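Local coordinates for DUF5012 domain-containing protein (Bacteroides thetaiotaomicron, PDB 5FQ8), which is an uncharacterised bacterial lipoprotein of unknown function, built from an Ig-like domain followed by a second, beta-rich C-terminal domain, at residues 17-20 with 21-25. Numbering follows the deposited sequence.
Sequences LERE and GDEKI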
# COMPACT_ATOMS: atom_id res chain seq x y z
N LEU G 17 -28.96 17.37 -40.34
CA LEU G 17 -30.25 17.71 -40.94
C LEU G 17 -31.35 17.58 -39.89
O LEU G 17 -31.51 16.52 -39.29
CB LEU G 17 -30.56 16.82 -42.14
CG LEU G 17 -31.82 17.17 -42.92
CD1 LEU G 17 -31.78 18.59 -43.39
CD2 LEU G 17 -31.99 16.25 -44.10
N GLU G 18 -32.09 18.67 -39.68
CA GLU G 18 -33.16 18.74 -38.70
C GLU G 18 -34.48 19.04 -39.40
O GLU G 18 -34.56 20.00 -40.17
CB GLU G 18 -32.89 19.83 -37.66
CG GLU G 18 -31.57 19.72 -36.96
CD GLU G 18 -31.12 21.04 -36.38
OE1 GLU G 18 -31.81 22.05 -36.60
OE2 GLU G 18 -30.07 21.06 -35.70
N ARG G 19 -35.49 18.25 -39.11
CA ARG G 19 -36.83 18.51 -39.61
C ARG G 19 -37.54 19.52 -38.72
O ARG G 19 -37.55 19.36 -37.49
CB ARG G 19 -37.65 17.23 -39.68
CG ARG G 19 -39.07 17.47 -40.09
CD ARG G 19 -39.93 16.24 -39.99
NE ARG G 19 -39.97 15.73 -38.63
CZ ARG G 19 -39.53 14.54 -38.26
NH1 ARG G 19 -39.00 13.72 -39.16
NH2 ARG G 19 -39.61 14.16 -37.00
N GLU G 20 -38.14 20.53 -39.33
CA GLU G 20 -38.98 21.50 -38.63
C GLU G 20 -40.43 21.25 -39.02
O GLU G 20 -40.80 21.43 -40.19
CB GLU G 20 -38.59 22.94 -38.95
CG GLU G 20 -37.24 23.39 -38.45
CD GLU G 20 -36.91 24.79 -38.93
OE1 GLU G 20 -37.75 25.36 -39.66
OE2 GLU G 20 -35.83 25.31 -38.58
N GLY G 21 -41.25 20.87 -38.06
CA GLY G 21 -42.65 20.61 -38.30
C GLY G 21 -43.00 19.15 -38.07
O GLY G 21 -42.17 18.35 -37.64
N ASP G 22 -44.24 18.83 -38.36
CA ASP G 22 -44.72 17.48 -38.11
C ASP G 22 -44.15 16.51 -39.13
O ASP G 22 -43.80 16.88 -40.25
CB ASP G 22 -46.24 17.43 -38.17
CG ASP G 22 -46.88 18.47 -37.32
OD1 ASP G 22 -46.32 18.76 -36.25
OD2 ASP G 22 -47.92 19.02 -37.73
N GLU G 23 -44.06 15.25 -38.71
CA GLU G 23 -43.61 14.19 -39.61
C GLU G 23 -44.74 13.72 -40.52
O GLU G 23 -44.51 13.48 -41.71
CB GLU G 23 -43.07 13.02 -38.80
CG GLU G 23 -42.64 11.84 -39.63
CD GLU G 23 -42.19 10.67 -38.81
OE1 GLU G 23 -42.35 10.73 -37.57
OE2 GLU G 23 -41.68 9.69 -39.40
N LYS G 24 -45.95 13.60 -39.99
CA LYS G 24 -47.12 13.22 -40.77
C LYS G 24 -48.09 14.39 -40.79
O LYS G 24 -48.34 15.02 -39.75
CB LYS G 24 -47.78 11.97 -40.19
CG LYS G 24 -46.87 10.76 -40.14
CD LYS G 24 -47.58 9.54 -39.59
CE LYS G 24 -46.78 8.27 -39.78
NZ LYS G 24 -45.44 8.31 -39.12
N ILE G 25 -48.63 14.68 -41.96
CA ILE G 25 -49.52 15.81 -42.18
C ILE G 25 -50.73 15.34 -42.96
O ILE G 25 -50.60 14.56 -43.91
CB ILE G 25 -48.80 16.94 -42.93
CG1 ILE G 25 -47.76 17.60 -42.03
CG2 ILE G 25 -49.79 17.95 -43.47
CD1 ILE G 25 -47.10 18.78 -42.67
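The Glu23 side chain crosses one face of the Arg19 guanidinium at a short surface loop. Glu23 CB sits 3.9 Å from Arg19 CZ, above the centre of the guanidinium plane, and Glu23 CG is 4.1 Å from Arg19 NH1. The carboxylate, its plane 5° from that of the guanidinium, is stacked but displaced beyond the NH1/NH2 side. Charge adds to this at longer range: Arg19 NH2 and Glu23 OE1 are 4.4 Å apart, too far for a salt bridge, with OE1 above the plane, where the N-H groups are not directed.

Gly21 O approaches the guanidinium edge near its plane, 3.6 Å from Arg19 NE, without a hydrogen bond. Arg19 CD merely packs against Asp22 O at 3.9 Å; that oxygen accepts a hydrogen bond from Arg83 NE. Arg19 leaves the strand with CG anti to N (chi1 175°) and then bends at chi3 (61°), which turns its guanidinium across Glu23. An alanine at Arg19 would remove the stacked plane and is likely to leave the Glu23 carboxylate without this nearby positive charge.

At Gly21, with positive phi, a beta carbon would collide with Glu20 O.

The backbone of Glu20 pairs with Gly37, just before strand 38-42, the neighbour of 10-19; that of Glu23 pairs with Thr84 on strand 78-87, the parallel neighbour of 24-27. The short loop thus connects strands of two sheets, consistent with an Ig-like beta-sandwich.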